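Local coordinates for protein putative sulfatase yidJ (Bacteroides fragilis, PDB 2QZU) that probably hydrolyses sulfate esters as a metal-dependent arylsulfatase of the alkaline phosphatase superfamily, at residues W154-P159 and A188-F193; G257-P262 and D443-N448; G315-A320 and Y330-R335. One frame throughout, in Å; residues are numbered along the deposited sequence.

Contact 1. Residues W154-P159 and A188-F193; sequences WNEWCP and APRDSF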
loop_
_atom_site.group_PDB
_atom_site.type_symbol
_atom_site.label_atom_id
_atom_site.label_comp_id
_atom_site.label_asym_id
_atom_site.label_seq_id
_atom_site.Cartn_x
_atom_site.Cartn_y
_atom_site.Cartn_z
ATOM N N TRP A 154 2.752 -9.708 -13.411
ATOM C CA TRP A 154 2.181 -10.879 -12.750
ATOM C C TRP A 154 0.833 -11.372 -13.259
ATOM O O TRP A 154 0.472 -12.530 -13.051
ATOM C CB TRP A 154 2.024 -10.594 -11.251
ATOM C CG TRP A 154 3.306 -10.516 -10.498
ATOM C CD1 TRP A 154 4.273 -9.562 -10.616
ATOM C CD2 TRP A 154 3.784 -11.459 -9.535
ATOM N NE1 TRP A 154 5.329 -9.853 -9.786
ATOM C CE2 TRP A 154 5.056 -11.016 -9.111
ATOM C CE3 TRP A 154 3.262 -12.643 -8.987
ATOM C CZ2 TRP A 154 5.818 -11.710 -8.165
ATOM C CZ3 TRP A 154 4.020 -13.335 -8.047
ATOM C CH2 TRP A 154 5.284 -12.866 -7.647
ATOM N N ASN A 155 0.086 -10.497 -13.920
ATOM C CA ASN A 155 -1.249 -10.844 -14.375
ATOM C C ASN A 155 -1.334 -11.123 -15.868
ATOM O O ASN A 155 -0.738 -10.422 -16.683
ATOM C CB ASN A 155 -2.196 -9.717 -13.953
ATOM C CG ASN A 155 -3.648 -10.010 -14.260
ATOM O OD1 ASN A 155 -4.150 -11.106 -14.013
ATOM N ND2 ASN A 155 -4.340 -9.011 -14.785
ATOM N N GLU A 156 -2.070 -12.174 -16.217
ATOM C CA GLU A 156 -2.234 -12.559 -17.611
ATOM C C GLU A 156 -3.617 -13.170 -17.846
ATOM O O GLU A 156 -4.243 -13.696 -16.929
ATOM C CB GLU A 156 -1.132 -13.550 -18.006
ATOM C CG GLU A 156 -1.176 -14.005 -19.462
ATOM C CD GLU A 156 -1.171 -12.841 -20.445
ATOM O OE1 GLU A 156 -0.150 -12.126 -20.531
ATOM O OE2 GLU A 156 -2.197 -12.639 -21.129
ATOM N N TRP A 157 -4.088 -13.075 -19.082
ATOM C CA TRP A 157 -5.385 -13.605 -19.485
ATOM C C TRP A 157 -5.279 -15.107 -19.726
ATOM O O TRP A 157 -4.215 -15.608 -20.093
ATOM C CB TRP A 157 -5.819 -12.907 -20.785
ATOM C CG TRP A 157 -7.134 -13.357 -21.379
ATOM C CD1 TRP A 157 -8.362 -13.338 -20.776
ATOM C CD2 TRP A 157 -7.359 -13.808 -22.722
ATOM N NE1 TRP A 157 -9.334 -13.745 -21.658
ATOM C CE2 TRP A 157 -8.746 -14.038 -22.862
ATOM C CE3 TRP A 157 -6.522 -14.038 -23.825
ATOM C CZ2 TRP A 157 -9.317 -14.489 -24.058
ATOM C CZ3 TRP A 157 -7.089 -14.486 -25.015
ATOM C CH2 TRP A 157 -8.474 -14.706 -25.121
ATOM N N CYS A 158 -6.378 -15.827 -19.512
ATOM C CA CYS A 158 -6.393 -17.262 -19.766
ATOM C C CYS A 158 -7.320 -17.466 -20.954
ATOM O O CYS A 158 -8.539 -17.385 -20.817
ATOM C CB CYS A 158 -6.935 -18.045 -18.566
ATOM S SG CYS A 158 -6.882 -19.850 -18.803
ATOM N N PRO A 159 -6.752 -17.704 -22.145
ATOM C CA PRO A 159 -7.583 -17.912 -23.334
ATOM C C PRO A 159 -8.406 -19.190 -23.169
ATOM O O PRO A 159 -8.034 -20.078 -22.403
ATOM C CB PRO A 159 -6.552 -18.007 -24.462
ATOM C CG PRO A 159 -5.362 -18.610 -23.779
ATOM C CD PRO A 159 -5.321 -17.867 -22.459
ATOM N N ALA A 188 -14.880 -12.301 -23.176
ATOM C CA ALA A 188 -14.086 -11.082 -23.282
ATOM C C ALA A 188 -12.690 -11.318 -23.856
ATOM O O ALA A 188 -12.007 -12.276 -23.485
ATOM C CB ALA A 188 -13.967 -10.418 -21.912
ATOM N N PRO A 189 -12.256 -10.461 -24.795
ATOM C CA PRO A 189 -10.913 -10.659 -25.346
ATOM C C PRO A 189 -9.866 -10.233 -24.308
ATOM O O PRO A 189 -10.198 -9.630 -23.283
ATOM C CB PRO A 189 -10.915 -9.775 -26.599
ATOM C CG PRO A 189 -11.899 -8.708 -26.270
ATOM C CD PRO A 189 -13.007 -9.467 -25.580
ATOM N N ARG A 190 -8.606 -10.546 -24.588
ATOM C CA ARG A 190 -7.496 -10.252 -23.688
ATOM C C ARG A 190 -7.440 -8.860 -23.067
ATOM O O ARG A 190 -7.156 -8.725 -21.876
ATOM C CB ARG A 190 -6.170 -10.548 -24.402
ATOM C CG ARG A 190 -4.925 -10.369 -23.538
ATOM C CD ARG A 190 -3.701 -10.987 -24.219
ATOM N NE ARG A 190 -2.516 -10.977 -23.365
ATOM C CZ ARG A 190 -1.577 -10.034 -23.380
ATOM N NH1 ARG A 190 -1.670 -9.004 -24.213
ATOM N NH2 ARG A 190 -0.537 -10.126 -22.561
ATOM N N ASP A 191 -7.707 -7.824 -23.855
ATOM C CA ASP A 191 -7.646 -6.465 -23.325
ATOM C C ASP A 191 -8.994 -5.881 -22.915
ATOM O O ASP A 191 -9.114 -4.670 -22.708
ATOM C CB ASP A 191 -6.966 -5.545 -24.344
ATOM C CG ASP A 191 -5.534 -5.968 -24.645
ATOM O OD1 ASP A 191 -4.723 -6.040 -23.694
ATOM O OD2 ASP A 191 -5.221 -6.231 -25.826
ATOM N N SER A 192 -9.998 -6.741 -22.771
ATOM C CA SER A 192 -11.331 -6.290 -22.393
ATOM C C SER A 192 -11.822 -6.762 -21.026
ATOM O O SER A 192 -12.998 -7.115 -20.865
ATOM C CB SER A 192 -12.338 -6.694 -23.469
ATOM O OG SER A 192 -12.099 -5.974 -24.666
ATOM N N PHE A 193 -10.925 -6.778 -20.048
ATOM C CA PHE A 193 -11.305 -7.153 -18.696
ATOM C C PHE A 193 -12.083 -5.959 -18.145
ATOM O O PHE A 193 -12.038 -4.872 -18.720
ATOM C CB PHE A 193 -10.070 -7.418 -17.824
ATOM C CG PHE A 193 -9.015 -6.346 -17.911
ATOM C CD1 PHE A 193 -8.052 -6.380 -18.916
ATOM C CD2 PHE A 193 -8.995 -5.299 -16.997
ATOM C CE1 PHE A 193 -7.081 -5.384 -19.009
ATOM C CE2 PHE A 193 -8.029 -4.297 -17.081
ATOM C CZ PHE A 193 -7.069 -4.342 -18.089
HETATM O O HOH W 1 -12.280 -13.986 -21.611
#

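Contact 2. Residues G257-P262 and D443-N448; sequences GRPDIP and DPHEMN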
loop_
_atom_site.group_PDB
_atom_site.type_symbol
_atom_site.label_atom_id
_atom_site.label_comp_id
_atom_site.label_asym_id
_atom_site.label_seq_id
_atom_site.Cartn_x
_atom_site.Cartn_y
_atom_site.Cartn_z
ATOM N N GLY A 257 2.559 -17.312 24.675
ATOM C CA GLY A 257 2.965 -18.690 24.452
ATOM C C GLY A 257 3.370 -18.972 23.016
ATOM O O GLY A 257 3.356 -20.120 22.573
ATOM N N ARG A 258 3.728 -17.921 22.285
ATOM C CA ARG A 258 4.142 -18.061 20.893
ATOM C C ARG A 258 5.581 -17.587 20.730
ATOM O O ARG A 258 5.826 -16.464 20.292
ATOM C CB ARG A 258 3.221 -17.243 19.975
ATOM C CG ARG A 258 1.813 -17.816 19.796
ATOM C CD ARG A 258 1.835 -19.133 19.030
ATOM N NE ARG A 258 2.388 -18.973 17.686
ATOM C CZ ARG A 258 1.722 -18.477 16.646
ATOM N NH1 ARG A 258 0.457 -18.091 16.772
ATOM N NH2 ARG A 258 2.332 -18.348 15.476
ATOM N N PRO A 259 6.555 -18.441 21.081
ATOM C CA PRO A 259 7.962 -18.052 20.953
ATOM C C PRO A 259 8.386 -17.791 19.508
ATOM O O PRO A 259 9.422 -17.175 19.264
ATOM C CB PRO A 259 8.704 -19.230 21.586
ATOM C CG PRO A 259 7.796 -20.394 21.301
ATOM C CD PRO A 259 6.431 -19.819 21.592
ATOM N N ASP A 260 7.582 -18.253 18.554
ATOM C CA ASP A 260 7.899 -18.045 17.141
ATOM C C ASP A 260 7.547 -16.635 16.664
ATOM O O ASP A 260 7.961 -16.220 15.584
ATOM C CB ASP A 260 7.195 -19.099 16.269
ATOM C CG ASP A 260 5.691 -19.106 16.453
ATOM O OD1 ASP A 260 5.225 -18.990 17.605
ATOM O OD2 ASP A 260 4.968 -19.247 15.442
ATOM N N ILE A 261 6.788 -15.897 17.469
ATOM C CA ILE A 261 6.420 -14.527 17.113
ATOM C C ILE A 261 7.399 -13.563 17.792
ATOM O O ILE A 261 7.441 -13.475 19.018
ATOM C CB ILE A 261 4.976 -14.200 17.563
ATOM C CG1 ILE A 261 3.987 -15.113 16.827
ATOM C CG2 ILE A 261 4.658 -12.736 17.279
ATOM C CD1 ILE A 261 2.535 -14.974 17.288
ATOM N N PRO A 262 8.201 -12.828 17.001
ATOM C CA PRO A 262 9.172 -11.884 17.567
ATOM C C PRO A 262 8.549 -10.877 18.530
ATOM O O PRO A 262 7.357 -10.575 18.449
ATOM C CB PRO A 262 9.772 -11.222 16.331
ATOM C CG PRO A 262 9.690 -12.310 15.300
ATOM C CD PRO A 262 8.298 -12.855 15.532
ATOM N N ASP A 443 8.443 -29.547 20.514
ATOM C CA ASP A 443 8.750 -28.212 20.009
ATOM C C ASP A 443 7.714 -27.853 18.941
ATOM O O ASP A 443 8.033 -27.756 17.757
ATOM C CB ASP A 443 10.175 -28.250 19.430
ATOM C CG ASP A 443 10.597 -26.949 18.772
ATOM O OD1 ASP A 443 10.264 -25.864 19.288
ATOM O OD2 ASP A 443 11.297 -27.023 17.737
ATOM N N PRO A 444 6.451 -27.648 19.356
ATOM C CA PRO A 444 5.370 -27.308 18.422
ATOM C C PRO A 444 5.562 -26.038 17.597
ATOM O O PRO A 444 5.058 -25.941 16.476
ATOM C CB PRO A 444 4.141 -27.241 19.330
ATOM C CG PRO A 444 4.719 -26.782 20.640
ATOM C CD PRO A 444 5.967 -27.621 20.748
ATOM N N HIS A 445 6.289 -25.067 18.138
ATOM C CA HIS A 445 6.507 -23.818 17.418
ATOM C C HIS A 445 7.801 -23.834 16.613
ATOM O O HIS A 445 8.271 -22.797 16.144
ATOM C CB HIS A 445 6.482 -22.651 18.401
ATOM C CG HIS A 445 5.209 -22.569 19.185
ATOM N ND1 HIS A 445 3.987 -22.338 18.591
ATOM C CD2 HIS A 445 4.959 -22.757 20.502
ATOM C CE1 HIS A 445 3.037 -22.392 19.509
ATOM N NE2 HIS A 445 3.599 -22.645 20.674
ATOM N N GLU A 446 8.362 -25.030 16.468
ATOM C CA GLU A 446 9.579 -25.256 15.693
ATOM C C GLU A 446 10.680 -24.221 15.895
ATOM O O GLU A 446 11.031 -23.473 14.978
ATOM C CB GLU A 446 9.198 -25.359 14.218
ATOM C CG GLU A 446 8.155 -26.444 13.971
ATOM C CD GLU A 446 7.639 -26.472 12.545
ATOM O OE1 GLU A 446 7.618 -27.566 11.946
ATOM O OE2 GLU A 446 7.243 -25.405 12.030
HETATM N N MSE A 447 11.238 -24.207 17.100
HETATM C CA MSE A 447 12.298 -23.273 17.459
HETATM C C MSE A 447 13.663 -23.953 17.561
HETATM O O MSE A 447 14.693 -23.282 17.551
HETATM C CB MSE A 447 11.988 -22.626 18.811
HETATM C CG MSE A 447 10.633 -21.957 18.905
HETATM SE SE MSE A 447 10.461 -20.477 17.683
HETATM C CE MSE A 447 11.655 -19.222 18.558
ATOM N N ASN A 448 13.670 -25.279 17.659
ATOM C CA ASN A 448 14.920 -26.022 17.812
ATOM C C ASN A 448 15.214 -26.990 16.678
ATOM O O ASN A 448 14.561 -28.027 16.563
ATOM C CB ASN A 448 14.885 -26.820 19.120
ATOM C CG ASN A 448 16.257 -27.313 19.552
ATOM O OD1 ASN A 448 16.373 -28.102 20.491
ATOM N ND2 ASN A 448 17.300 -26.844 18.878
#

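Contact 3. Residues G315-A320 and Y330-R335; sequences GICMGA and YEESMR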
loop_
_atom_site.group_PDB
_atom_site.type_symbol
_atom_site.label_atom_id
_atom_site.label_comp_id
_atom_site.label_asym_id
_atom_site.label_seq_id
_atom_site.Cartn_x
_atom_site.Cartn_y
_atom_site.Cartn_z
ATOM N N GLY A 315 -0.667 -21.022 3.891
ATOM C CA GLY A 315 -0.857 -20.139 5.026
ATOM C C GLY A 315 0.029 -18.909 4.894
ATOM O O GLY A 315 0.283 -18.441 3.783
ATOM N N ILE A 316 0.510 -18.393 6.022
ATOM C CA ILE A 316 1.357 -17.202 6.014
ATOM C C ILE A 316 2.093 -17.075 7.354
ATOM O O ILE A 316 1.539 -17.406 8.406
ATOM C CB ILE A 316 0.489 -15.925 5.763
ATOM C CG1 ILE A 316 1.382 -14.711 5.525
ATOM C CG2 ILE A 316 -0.446 -15.674 6.943
ATOM C CD1 ILE A 316 2.099 -14.749 4.207
ATOM N N CYS A 317 3.344 -16.623 7.321
ATOM C CA CYS A 317 4.108 -16.455 8.561
ATOM C C CYS A 317 3.758 -15.122 9.221
ATOM O O CYS A 317 3.574 -15.048 10.439
ATOM C CB CYS A 317 5.611 -16.536 8.284
ATOM S SG CYS A 317 6.171 -18.206 7.844
HETATM N N MSE A 318 3.664 -14.074 8.407
HETATM C CA MSE A 318 3.302 -12.739 8.884
HETATM C C MSE A 318 4.172 -12.268 10.056
HETATM O O MSE A 318 3.679 -11.656 11.010
HETATM C CB MSE A 318 1.818 -12.728 9.289
HETATM C CG MSE A 318 1.167 -11.347 9.305
HETATM SE SE MSE A 318 -0.736 -11.404 9.765
HETATM C CE MSE A 318 -0.578 -11.198 11.668
ATOM N N GLY A 319 5.467 -12.552 9.982
ATOM C CA GLY A 319 6.368 -12.141 11.047
ATOM C C GLY A 319 6.879 -13.300 11.884
ATOM O O GLY A 319 7.973 -13.233 12.441
ATOM N N ALA A 320 6.087 -14.363 11.985
ATOM C CA ALA A 320 6.498 -15.525 12.757
ATOM C C ALA A 320 7.761 -16.103 12.126
ATOM O O ALA A 320 7.883 -16.156 10.897
ATOM C CB ALA A 320 5.388 -16.570 12.774
ATOM N N TYR A 330 7.708 -24.080 7.740
ATOM C CA TYR A 330 7.071 -23.858 9.036
ATOM C C TYR A 330 5.564 -24.117 8.998
ATOM O O TYR A 330 4.900 -23.858 7.989
ATOM C CB TYR A 330 7.345 -22.430 9.520
ATOM C CG TYR A 330 8.786 -22.198 9.924
ATOM C CD1 TYR A 330 9.367 -22.945 10.953
ATOM C CD2 TYR A 330 9.564 -21.232 9.290
ATOM C CE1 TYR A 330 10.692 -22.736 11.340
ATOM C CE2 TYR A 330 10.890 -21.010 9.669
ATOM C CZ TYR A 330 11.446 -21.769 10.696
ATOM O OH TYR A 330 12.757 -21.566 11.071
ATOM N N GLU A 331 5.034 -24.628 10.107
ATOM C CA GLU A 331 3.612 -24.935 10.223
ATOM C C GLU A 331 2.658 -23.804 9.815
ATOM O O GLU A 331 1.668 -24.057 9.137
ATOM C CB GLU A 331 3.276 -25.357 11.656
ATOM C CG GLU A 331 3.778 -26.732 12.054
ATOM C CD GLU A 331 3.151 -27.833 11.232
ATOM O OE1 GLU A 331 3.799 -28.304 10.276
ATOM O OE2 GLU A 331 2.002 -28.220 11.540
ATOM N N GLU A 332 2.944 -22.570 10.231
ATOM C CA GLU A 332 2.051 -21.455 9.900
ATOM C C GLU A 332 1.958 -21.220 8.393
ATOM O O GLU A 332 1.012 -20.601 7.905
ATOM C CB GLU A 332 2.497 -20.163 10.597
ATOM C CG GLU A 332 3.835 -19.626 10.121
ATOM C CD GLU A 332 5.009 -20.156 10.924
ATOM O OE1 GLU A 332 4.879 -21.225 11.556
ATOM O OE2 GLU A 332 6.073 -19.502 10.913
ATOM N N SER A 333 2.949 -21.726 7.668
ATOM C CA SER A 333 3.009 -21.608 6.218
ATOM C C SER A 333 2.357 -22.810 5.520
ATOM O O SER A 333 1.580 -22.650 4.572
ATOM C CB SER A 333 4.477 -21.479 5.782
ATOM O OG SER A 333 4.619 -21.576 4.378
HETATM N N MSE A 334 2.667 -24.012 5.998
HETATM C CA MSE A 334 2.131 -25.240 5.411
HETATM C C MSE A 334 0.679 -25.581 5.770
HETATM O O MSE A 334 -0.060 -26.088 4.929
HETATM C CB MSE A 334 3.014 -26.442 5.789
HETATM C CG MSE A 334 4.435 -26.412 5.227
HETATM SE SE MSE A 334 5.382 -28.094 5.576
HETATM C CE MSE A 334 4.461 -29.192 4.275
ATOM N N ARG A 335 0.272 -25.319 7.009
ATOM C CA ARG A 335 -1.085 -25.651 7.442
ATOM C C ARG A 335 -2.180 -24.827 6.768
ATOM O O ARG A 335 -2.136 -23.595 6.750
ATOM C CB ARG A 335 -1.191 -25.538 8.966
ATOM C CG ARG A 335 -0.590 -26.727 9.704
ATOM C CD ARG A 335 -1.618 -27.838 9.880
ATOM N NE ARG A 335 -2.734 -27.356 10.686
ATOM C CZ ARG A 335 -3.972 -27.162 10.240
ATOM N NH1 ARG A 335 -4.901 -26.702 11.066
ATOM N NH2 ARG A 335 -4.291 -27.447 8.984
#

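Contact 1. Residues W154-P159 and A188-F193
Trp157 lays one face of its indole against the backbone of Arg190, whose CA sits 3.9 Å from the centroid of the five-membered ring, a CH-pi contact 21° off the ring normal. Arg190 N lies over the middle of the ring system on that face, and Arg190 CB reaches Trp157 CE3 at 3.6 Å. With Pro159 CA against the opposite face, toward its rim, the indole lies between its own loop and the 189-192 turn. In the plane of the ring, a water accepts from Trp157 NE1 at 3.0 Å and donates to Ala188 O, tying the indole edge to the start of the turn. Past the indole the Arg190 chain runs extended from CG to NE and meets Glu156 in a side-on salt bridge: NE to OE2 at 2.8 Å and NH2 to OE1 at 2.9 Å, the latter nearly straight at 169°. Carboxylate and guanidinium are almost coplanar, 10° apart, and both oxygens use syn lone pairs. A bend at chi2 turns the carboxylate back, and Glu156 OE2 also accepts from Trp157 N, above the carboxylate plane. Tyr139 N binds Glu156 OE1, and Pro141 O takes Arg190 NH1. The type I turn Pro189-Ser192, in the connection of the two-stranded antiparallel pair 182-183 and 194-195, is thus packed on the loop leading to strand 168-172 of the large mixed sheet.

Contact 2. Residues G257-P262 and D443-N448
His445 fits its imidazole against the bend of residues 257-260, and this is the closely packed half of the contact. Its CD2 lies 3.5 Å from Pro259 CD, and its CE1 the same distance from Arg258 CD, so the two carbons flanking His445 NE2 rest on the proline and on the arginine. Gly257 O approaches His445 NE2, but the angle is too poor for a hydrogen bond. Asp260 OD1 stands 3.7 Å from His445 ND1, and carboxylate and imidazole planes differ by only 18°.

That carboxylate is committed to its own loop. Arg258, bent at chi2 and chi3, curls back and grips Asp260 side-on, NE to OD1 and NH2 to OD2, both at 2.8 Å; the second bond is nearly straight. Ile261 CD1 covers one face of the guanidinium.

Two type I turns meet here, Arg258-Ile261 and Asp443-Glu446, joining the loop ahead of helix 267-299 to the link between the antiparallel C-terminal sheet and helix 455-471. In the second loop, Asp443 folds its carboxylate over the backbone, OD1 taking Met447 N and OD2 taking Asn448 N.

Pro259 serves both halves of the contact, its CD set against the imidazole and its CG on the solvent-exposed side, where it meets the selenomethionine Met447, itself exposed. There Pro259 CG and Met447 CG are 4.0 Å apart, an apolar touch. Met447 SE rests 3.6 Å from Asp260 CA, beside the buried Asp260. Met447 doubles back at chi2 and chi3, bringing its CE to 3.1 Å from Pro259 O, so this side is exposed without being widely spaced.

Contact 3. Residues G315-A320 and Y330-R335
Glu332 folds its side chain along Cys317 rather than out from the helix. Its CG lies between the backbone N and the carbonyl carbon (chi1 66°), and a further bend at chi2 (-91°) lays the chain over the 317-320 turn. Glu332 CG thereby comes to 3.5 Å from Cys317 CA and also packs against the sulfur. The carboxylate then reaches between two small side chains: Glu332 OE2 lies 3.3 Å from Cys317 SG on one flank and 3.5 Å from Ala320 CB on another. No clear hydrogen-bond partner is modelled for the buried OE2, which may raise the carboxylate's affinity for a proton.

Ala320 presents its methyl to the Glu332 carboxylate, beside the sulfur of Cys317. These two residues are the ends of a type I' turn, closed by Ala320 N to Cys317 O.

The short helix 331-334 ends against the loop that follows strand 306-311 of the large mixed sheet, the central sheet of the sulfatase fold. Two carbonyls of its final turn are taken by that loop: Gly315 N donates to Ser333 O and Ile316 N to Glu332 O, both at 2.9 Å. The second is more bent, 133° at the hydrogen, and both donors approach tilted from the carbonyl planes.

At Gly315 the backbones close to 4.3 Å between its CA and Ser333 CA. Gly315, without a side chain, lets its CA come to 3.5 Å from Glu332 O in a CA-H...O contact. Ser333 approaches Cys317 SG with its CB at 4.2 Å, while its OG is bonded to Ile328 O. Ile316 CB points away from 330-335, and its side chain packs on Tyr279 of helix 267-299.

Contact 3 is the buried one, its centre about 13 Å from that of the chain, whereas contact 1 is partly buried and contact 2 lies at the surface. Contacts 2 and 3 adjoin, with centres about 12 Å apart: Glu446 OE2 probably accepts from Glu331 N, at 3.0 Å, and Pro262 packs on Gly319. Both also border helix 267-299. Contact 1 is remote, about 43 Å from contact 2 between centres and on the opposite side of the chain's centre. Chemistry follows place: a salt bridge crosses contact 1, contact 2 keeps its ion pair within one loop and meets its partner by packing, and contact 3 relies on backbone hydrogen bonds.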